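Local coordinates for Glyco_hydro_cc domain-containing protein (Trichoderma gamsii, PDB 6UBD) that probably binds beta-1,3-glucan oligosaccharides, as a member of subgroup VII of glycoside hydrolase family 128, at residues 200-205 and 221-226; 184-189 and 228-233. One frame throughout, in Å; residues are numbered along the deposited sequence.

Interaction 1 of 2, residues 200-205 and 221-226; sequences TEFACV and NQWISD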
ATOM      1  N   THR A 200       0.843   1.510   2.331  1.00  7.58           N
ATOM      2  CA  THR A 200       0.309   0.469   1.432  1.00  7.94           C
ATOM      3  C   THR A 200       1.376  -0.570   1.025  1.00  8.25           C
ATOM      4  O   THR A 200       1.006  -1.638   0.480  1.00  8.84           O
ATOM      5  CB  THR A 200      -0.414   1.122   0.249  1.00  7.87           C
ATOM      6  OG1 THR A 200       0.561   1.894  -0.474  1.00  8.69           O
ATOM      7  CG2 THR A 200      -1.628   1.959   0.681  1.00  7.12           C
ATOM      8  N   GLU A 201       2.640  -0.235   1.256  1.00  7.80           N
ATOM      9  CA  GLU A 201       3.748  -1.237   1.247  1.00  7.93           C
ATOM     10  C   GLU A 201       4.769  -0.764   2.274  1.00  8.23           C
ATOM     11  O   GLU A 201       5.060   0.410   2.351  1.00  8.83           O
ATOM     12  CB  GLU A 201       4.520  -1.356  -0.063  1.00  9.65           C
ATOM     13  CG  GLU A 201       3.716  -1.920  -1.253  1.00  8.88           C
ATOM     14  CD  GLU A 201       4.579  -1.983  -2.496  1.00 10.10           C
ATOM     15  OE1 GLU A 201       5.747  -2.363  -2.370  1.00 20.98           O
ATOM     16  OE2 GLU A 201       4.104  -1.689  -3.589  1.00  9.67           O
ATOM     17  N   PHE A 202       5.362  -1.701   3.053  1.00  7.46           N
ATOM     18  CA  PHE A 202       6.577  -1.429   3.893  1.00  8.69           C
ATOM     19  C   PHE A 202       7.489  -2.654   3.904  1.00  8.57           C
ATOM     20  O   PHE A 202       7.048  -3.803   3.751  1.00 10.20           O
ATOM     21  CB  PHE A 202       6.213  -0.902   5.297  1.00  8.53           C
ATOM     22  CG  PHE A 202       5.623  -1.980   6.213  1.00  8.39           C
ATOM     23  CD1 PHE A 202       6.453  -2.884   6.892  1.00  9.06           C
ATOM     24  CD2 PHE A 202       4.259  -2.061   6.428  1.00  8.04           C
ATOM     25  CE1 PHE A 202       5.888  -3.865   7.699  1.00  9.82           C
ATOM     26  CE2 PHE A 202       3.702  -3.075   7.221  1.00  7.95           C
ATOM     27  CZ  PHE A 202       4.524  -3.964   7.863  1.00  8.76           C
ATOM     28  N   ALA A 203       8.781  -2.335   3.979  1.00  8.19           N
ATOM     29  CA  ALA A 203       9.822  -3.385   4.161  1.00  8.34           C
ATOM     30  C   ALA A 203      11.078  -2.713   4.678  1.00  8.57           C
ATOM     31  O   ALA A 203      11.360  -1.509   4.492  1.00  8.74           O
ATOM     32  CB  ALA A 203      10.194  -4.101   2.870  1.00  8.92           C
ATOM     33  N   CYS A 204      11.922  -3.504   5.378  1.00  9.29           N
ATOM     34  CA  CYS A 204      13.224  -3.056   5.951  1.00  9.60           C
ATOM     35  C   CYS A 204      14.264  -3.033   4.816  1.00  8.82           C
ATOM     36  O   CYS A 204      14.614  -4.091   4.252  1.00  9.15           O
ATOM     37  CB  CYS A 204      13.653  -4.015   7.055  1.00 11.39           C
ATOM     38  SG  CYS A 204      15.122  -3.532   8.012  1.00 11.43           S
ATOM     39  N   VAL A 205      14.709  -1.831   4.467  1.00  8.65           N
ATOM     40  CA  VAL A 205      15.658  -1.570   3.345  1.00  8.86           C
ATOM     41  C   VAL A 205      16.585  -0.436   3.767  1.00  8.32           C
ATOM     42  O   VAL A 205      16.167   0.572   4.339  1.00  8.31           O
ATOM     43  CB  VAL A 205      14.937  -1.200   2.041  1.00  9.64           C
ATOM     44  CG1 VAL A 205      15.944  -1.016   0.899  1.00 10.22           C
ATOM     45  CG2 VAL A 205      13.840  -2.171   1.670  1.00  9.74           C
ATOM     46  N   ASN A 221      13.485  -8.910  12.635  1.00 10.49           N
ATOM     47  CA  ASN A 221      12.426  -9.262  13.616  1.00 10.13           C
ATOM     48  C   ASN A 221      12.132  -8.075  14.559  1.00  8.93           C
ATOM     49  O   ASN A 221      10.957  -7.802  14.871  1.00  8.81           O
ATOM     50  CB  ASN A 221      12.825 -10.508  14.431  1.00  9.89           C
ATOM     51  CG  ASN A 221      12.863 -11.809  13.627  1.00  9.82           C
ATOM     52  OD1 ASN A 221      12.388 -11.845  12.480  1.00  9.12           O
ATOM     53  ND2 ASN A 221      13.432 -12.862  14.261  1.00 10.56           N
ATOM     54  N   GLN A 222      13.162  -7.369  15.031  1.00 10.21           N
ATOM     55  CA  GLN A 222      12.974  -6.212  15.909  1.00  9.94           C
ATOM     56  C   GLN A 222      12.306  -5.050  15.121  1.00  9.91           C
ATOM     57  O   GLN A 222      11.474  -4.348  15.715  1.00  9.98           O
ATOM     58  CB  GLN A 222      14.333  -5.776  16.472  1.00 14.11           C
ATOM     59  CG  GLN A 222      14.171  -4.741  17.564  1.00 15.80           C
ATOM     60  CD  GLN A 222      13.517  -5.280  18.825  1.00 15.36           C
ATOM     61  OE1 GLN A 222      13.966  -6.280  19.432  1.00 20.29           O
ATOM     62  NE2 GLN A 222      12.398  -4.689  19.216  1.00 18.92           N
ATOM     63  N   TRP A 223      12.785  -4.828  13.906  1.00  9.59           N
ATOM     64  CA  TRP A 223      12.185  -3.747  13.031  1.00  9.82           C
ATOM     65  C   TRP A 223      10.665  -3.950  12.807  1.00  9.90           C
ATOM     66  O   TRP A 223       9.863  -2.986  12.939  1.00  8.16           O
ATOM     67  CB  TRP A 223      13.004  -3.733  11.741  1.00 10.41           C
ATOM     68  CG  TRP A 223      12.690  -2.567  10.822  1.00 10.24           C
ATOM     69  CD1 TRP A 223      13.457  -1.436  10.680  1.00 10.11           C
ATOM     70  CD2 TRP A 223      11.638  -2.487   9.834  1.00  8.90           C
ATOM     71  NE1 TRP A 223      12.920  -0.623   9.688  1.00 10.60           N
ATOM     72  CE2 TRP A 223      11.845  -1.273   9.146  1.00  9.41           C
ATOM     73  CE3 TRP A 223      10.616  -3.346   9.422  1.00  9.76           C
ATOM     74  CZ2 TRP A 223      11.015  -0.870   8.084  1.00 10.86           C
ATOM     75  CZ3 TRP A 223       9.772  -2.925   8.400  1.00 11.93           C
ATOM     76  CH2 TRP A 223       9.972  -1.708   7.743  1.00 11.64           C
ATOM     77  N   ILE A 224      10.275  -5.191  12.533  1.00 10.30           N
ATOM     78  CA  ILE A 224       8.847  -5.542  12.363  1.00  9.83           C
ATOM     79  C   ILE A 224       8.075  -5.248  13.658  1.00  9.99           C
ATOM     80  O   ILE A 224       6.959  -4.675  13.634  1.00  9.11           O
ATOM     81  CB  ILE A 224       8.659  -6.962  11.821  1.00  8.92           C
ATOM     82  CG1 ILE A 224       9.258  -7.107  10.409  1.00  8.71           C
ATOM     83  CG2 ILE A 224       7.197  -7.328  11.915  1.00  9.16           C
ATOM     84  CD1 ILE A 224       9.425  -8.544   9.939  1.00  8.27           C
ATOM     85  N   SER A 225       8.630  -5.755  14.781  1.00 10.31           N
ATOM     86  CA  SER A 225       7.926  -5.549  16.064  1.00  9.70           C
ATOM     87  C   SER A 225       7.739  -4.052  16.337  1.00  9.01           C
ATOM     88  O   SER A 225       6.687  -3.566  16.757  1.00  9.39           O
ATOM     89  CB  SER A 225       8.693  -6.235  17.173  1.00  9.52           C
ATOM     90  OG  SER A 225       8.086  -6.072  18.460  1.00 11.97           O
ATOM     91  N   ASP A 226       8.841  -3.325  16.189  1.00  8.86           N
ATOM     92  CA  ASP A 226       8.856  -1.865  16.467  1.00  8.23           C
ATOM     93  C   ASP A 226       7.905  -1.094  15.518  1.00  8.09           C
ATOM     94  O   ASP A 226       7.187  -0.194  16.006  1.00  8.49           O
ATOM     95  CB  ASP A 226      10.284  -1.317  16.346  1.00  8.19           C
ATOM     96  CG  ASP A 226      11.258  -1.685  17.448  1.00 10.65           C
ATOM     97  OD1 ASP A 226      10.801  -2.214  18.483  1.00 12.09           O
ATOM     98  OD2 ASP A 226      12.473  -1.471  17.209  1.00 12.48           O
TER
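Trp223 lays its indole against Cys204, Ala203 and Phe202, and supplies nearly half of the area buried between strand 200-205 and helix 221-226, the largest share of any residue. From CB, the side chain leaves with CG anti to the backbone N (chi1 -171°), which sends the ring away from the helix to the strand. The pyrrole half comes first: Cys204 SG stands 3.8 Å from the centroid of the five-membered ring and 10° off its normal, a sulfur-aromatic contact over the face. Further out, Cys204 CB sits over the six-membered ring in a CH-pi contact, 3.8 Å from its centroid. Strand and helix run at 144°, as expected of a beta-alpha unit of the (beta/alpha)8 barrel known for this family; here the Cys204-Cys214 disulfide ties the strand to the connection that leads on to the helix. At the far rim, Trp223 CZ3 meets Phe202 CD1 at 3.6 Å, each near the plane of the other's ring, so the two aromatics touch edge to edge. Trp223 CH2 presses on the backbone, 3.4 Å from Ala203 C. An alanine in place of Trp223 is likely to strip the Cys204 sulfur of its aromatic cover and open a gap beside the Phe202 edge.

Interaction 2 of 2, residues 184-189 and 228-233; sequences ADIDYY and VDLFEA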
ATOM      1  N   ALA A 184      10.071   9.861   9.876  1.00  9.40           N
ATOM      2  CA  ALA A 184      10.290  11.023   8.991  1.00  8.94           C
ATOM      3  C   ALA A 184       9.338  10.941   7.785  1.00  9.82           C
ATOM      4  O   ALA A 184       8.807  11.985   7.272  1.00  9.65           O
ATOM      5  CB  ALA A 184      11.715  11.054   8.527  1.00  9.50           C
ATOM      6  N   ASP A 185       9.047   9.751   7.279  1.00  9.70           N
ATOM      7  CA  ASP A 185       8.057   9.585   6.194  1.00  8.48           C
ATOM      8  C   ASP A 185       6.673   9.959   6.706  1.00  8.07           C
ATOM      9  O   ASP A 185       5.911  10.713   5.995  1.00  9.04           O
ATOM     10  CB  ASP A 185       8.017   8.143   5.690  1.00  9.34           C
ATOM     11  CG  ASP A 185       9.114   7.729   4.706  1.00  9.24           C
ATOM     12  OD1 ASP A 185       9.869   8.618   4.197  1.00  8.90           O
ATOM     13  OD2 ASP A 185       9.193   6.467   4.387  1.00  8.56           O
ATOM     14  N   ILE A 186       6.275   9.455   7.863  1.00  8.13           N
ATOM     15  CA  ILE A 186       4.929   9.796   8.410  1.00  8.65           C
ATOM     16  C   ILE A 186       4.794  11.318   8.573  1.00  8.73           C
ATOM     17  O   ILE A 186       3.753  11.915   8.173  1.00  9.22           O
ATOM     18  CB  ILE A 186       4.725   9.059   9.750  1.00  9.03           C
ATOM     19  CG1 ILE A 186       4.532   7.543   9.536  1.00  9.34           C
ATOM     20  CG2 ILE A 186       3.555   9.618  10.531  1.00  8.61           C
ATOM     21  CD1 ILE A 186       4.649   6.709  10.785  1.00  9.12           C
ATOM     22  N   ASP A 187       5.762  11.941   9.193  1.00  8.50           N
ATOM     23  CA  ASP A 187       5.684  13.392   9.473  1.00  8.59           C
ATOM     24  C   ASP A 187       5.614  14.206   8.177  1.00  7.83           C
ATOM     25  O   ASP A 187       4.806  15.167   8.082  1.00  8.71           O
ATOM     26  CB  ASP A 187       6.836  13.866  10.354  1.00  8.84           C
ATOM     27  CG  ASP A 187       6.891  13.329  11.766  1.00 11.66           C
ATOM     28  OD1 ASP A 187       5.876  12.951  12.274  1.00 14.22           O
ATOM     29  OD2 ASP A 187       7.996  13.371  12.397  1.00 20.56           O
ATOM     30  N   TYR A 188       6.426  13.840   7.187  1.00  8.40           N
ATOM     31  CA  TYR A 188       6.385  14.548   5.893  1.00  8.49           C
ATOM     32  C   TYR A 188       4.970  14.485   5.286  1.00  7.88           C
ATOM     33  O   TYR A 188       4.422  15.529   4.868  1.00  8.19           O
ATOM     34  CB  TYR A 188       7.400  13.988   4.894  1.00  8.82           C
ATOM     35  CG  TYR A 188       7.301  14.647   3.541  1.00  8.35           C
ATOM     36  CD1 TYR A 188       7.816  15.924   3.276  1.00  8.16           C
ATOM     37  CD2 TYR A 188       6.542  14.054   2.525  1.00  8.01           C
ATOM     38  CE1 TYR A 188       7.613  16.558   2.068  1.00  8.22           C
ATOM     39  CE2 TYR A 188       6.321  14.717   1.330  1.00  8.57           C
ATOM     40  CZ  TYR A 188       6.924  15.940   1.067  1.00  8.11           C
ATOM     41  OH  TYR A 188       6.671  16.629  -0.093  1.00  9.01           O
ATOM     42  N   TYR A 189       4.361  13.293   5.230  1.00  8.39           N
ATOM     43  CA  TYR A 189       3.093  13.137   4.507  1.00  8.12           C
ATOM     44  C   TYR A 189       1.934  13.700   5.337  1.00  8.26           C
ATOM     45  O   TYR A 189       0.998  14.272   4.712  1.00  7.73           O
ATOM     46  CB  TYR A 189       2.874  11.696   4.016  1.00  8.36           C
ATOM     47  CG  TYR A 189       3.642  11.348   2.763  1.00  8.60           C
ATOM     48  CD1 TYR A 189       3.177  11.791   1.529  1.00  8.87           C
ATOM     49  CD2 TYR A 189       4.862  10.656   2.823  1.00  8.66           C
ATOM     50  CE1 TYR A 189       3.893  11.506   0.375  1.00  9.09           C
ATOM     51  CE2 TYR A 189       5.601  10.384   1.692  1.00  8.39           C
ATOM     52  CZ  TYR A 189       5.096  10.821   0.446  1.00  8.35           C
ATOM     53  OH  TYR A 189       5.750  10.505  -0.718  1.00  8.86           O
ATOM     54  N   VAL A 228       5.160  -2.103  13.829  1.00  8.76           N
ATOM     55  CA  VAL A 228       3.743  -2.373  14.112  1.00  8.79           C
ATOM     56  C   VAL A 228       3.349  -1.569  15.355  1.00  9.82           C
ATOM     57  O   VAL A 228       2.281  -0.931  15.385  1.00  8.28           O
ATOM     58  CB  VAL A 228       3.462  -3.869  14.221  1.00  9.19           C
ATOM     59  CG1 VAL A 228       2.104  -4.147  14.790  1.00  9.12           C
ATOM     60  CG2 VAL A 228       3.622  -4.533  12.839  1.00 10.44           C
ATOM     61  N   ASP A 229       4.212  -1.590  16.384  1.00  9.99           N
ATOM     62  CA  ASP A 229       3.849  -0.813  17.582  1.00 10.54           C
ATOM     63  C   ASP A 229       3.713   0.679  17.219  1.00  8.20           C
ATOM     64  O   ASP A 229       2.826   1.363  17.759  1.00  9.52           O
ATOM     65  CB  ASP A 229       4.879  -1.036  18.707  1.00 11.65           C
ATOM     66  CG  ASP A 229       4.861  -2.401  19.381  1.00 11.68           C
ATOM     67  OD1 ASP A 229       3.807  -3.094  19.259  1.00 11.79           O
ATOM     68  OD2 ASP A 229       5.902  -2.755  20.064  1.00 13.58           O
ATOM     69  N   LEU A 230       4.673   1.182  16.462  1.00  7.58           N
ATOM     70  CA  LEU A 230       4.677   2.628  16.083  1.00  9.01           C
ATOM     71  C   LEU A 230       3.388   2.954  15.296  1.00  8.19           C
ATOM     72  O   LEU A 230       2.701   3.937  15.630  1.00  8.25           O
ATOM     73  CB  LEU A 230       5.940   2.953  15.295  1.00  8.70           C
ATOM     74  CG  LEU A 230       6.229   4.446  14.925  1.00  8.56           C
ATOM     75  CD1 LEU A 230       7.713   4.557  14.529  1.00  8.88           C
ATOM     76  CD2 LEU A 230       5.385   4.993  13.818  1.00  9.87           C
ATOM     77  N   PHE A 231       3.087   2.130  14.297  1.00  9.05           N
ATOM     78  CA  PHE A 231       1.863   2.385  13.462  1.00  9.04           C
ATOM     79  C   PHE A 231       0.611   2.328  14.343  1.00  8.46           C
ATOM     80  O   PHE A 231      -0.288   3.169  14.182  1.00  8.27           O
ATOM     81  CB  PHE A 231       1.757   1.327  12.345  1.00  9.49           C
ATOM     82  CG  PHE A 231       2.780   1.417  11.225  1.00  8.55           C
ATOM     83  CD1 PHE A 231       3.434   2.590  10.873  1.00  8.74           C
ATOM     84  CD2 PHE A 231       3.072   0.286  10.467  1.00  8.52           C
ATOM     85  CE1 PHE A 231       4.340   2.628   9.814  1.00 11.89           C
ATOM     86  CE2 PHE A 231       3.943   0.339   9.378  1.00  9.17           C
ATOM     87  CZ  PHE A 231       4.537   1.547   9.025  1.00 11.47           C
ATOM     88  N   GLU A 232       0.459   1.308  15.213  1.00 10.02           N
ATOM     89  CA  GLU A 232      -0.783   1.165  16.042  1.00 10.52           C
ATOM     90  C   GLU A 232      -0.970   2.389  16.972  1.00  9.34           C
ATOM     91  O   GLU A 232      -2.107   2.865  17.139  1.00  9.18           O
ATOM     92  CB  GLU A 232      -0.815  -0.184  16.774  1.00 10.57           C
ATOM     93  CG  GLU A 232      -1.011  -1.387  15.854  1.00 10.15           C
ATOM     94  CD  GLU A 232      -2.429  -1.543  15.309  1.00  8.25           C
ATOM     95  OE1 GLU A 232      -3.367  -0.811  15.771  1.00  9.49           O
ATOM     96  OE2 GLU A 232      -2.583  -2.423  14.363  1.00  8.58           O
ATOM     97  N   ALA A 233       0.117   2.947  17.507  1.00 10.20           N
ATOM     98  CA  ALA A 233       0.044   4.106  18.415  1.00 10.57           C
ATOM     99  C   ALA A 233      -0.140   5.436  17.647  1.00  9.78           C
ATOM    100  O   ALA A 233      -0.622   6.357  18.280  1.00 11.46           O
ATOM    101  CB  ALA A 233       1.278   4.103  19.283  1.00 10.47           C
TER
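Ile186 meets Leu230 and Phe231 through a single methyl group, CD1, which does all the close touching from its side of this helix-helix contact. The distances show how pointed the meeting is: Ile186 CD1 lies 3.6 Å from Leu230 CD2, while the other branch of the isoleucine, CG2, remains 6.0 Å from that same Leu230 CD2. The conformation accounts for this. In Ile186, CG1 is anti to the carbonyl carbon (chi1 -71°) and CD1 continues the chain in an extended form (chi2 166°), so the longer branch spans the gap between helices whose nearest CA atoms, those of Ile186 and Phe231, are 9.5 Å apart.

Leu230 answers with CG anti to its backbone N (chi1 -174°) and offers only one of its two methyls at close range; its CD1 is 5.3 Å from Ile186 CD1. The two aliphatic chains pass alongside each other in opposite directions and do not meet head-on. Phe231 arrives differently: its CB does not aim at the opposite helix, but the ring swings nearer, and Ile186 CD1 lies near the ring plane, at the edge, 4.2 Å from Phe231 CE1. The methyl therefore touches a leucine methyl and a phenyl edge, without any hydrogen bond between the segments. The surface buried is small, 86 Å², and more than half of it belongs to Ile186.

The contact joins two neighbouring helices, 179-193 and 217-233, on the outside of the barrel. Lys34 hydrogen-bonds the carbonyls of Phe231 and Glu232 where helix 217-233 ends. Beneath the two helices lie strands 197-206 and 237-243: Ile186 rests on Leu197 and Val237, and Phe231 on Val199 and Val237, with its ring also meeting Tyr240.

Read from the N terminus, helix 179-193 comes first and supplies 184-189, the opening end of interaction 2. Strand 197-206 follows and brings in 200-205; interaction 1 then closes a shorter loop when the chain returns through 221-226. After a one-residue gap, 228-233 on the same helix completes interaction 2, so the shorter loop lies wholly within the longer one and the two do not cross. Helix 217-233 thus binds the strand before it with its earlier turns and the preceding helix with its last ones. With centres about 12 Å apart, the contacts meet directly through Phe202 CD2 and Phe231 CE2, 3.8 Å apart, so the two adjoin between the sheet and its helices.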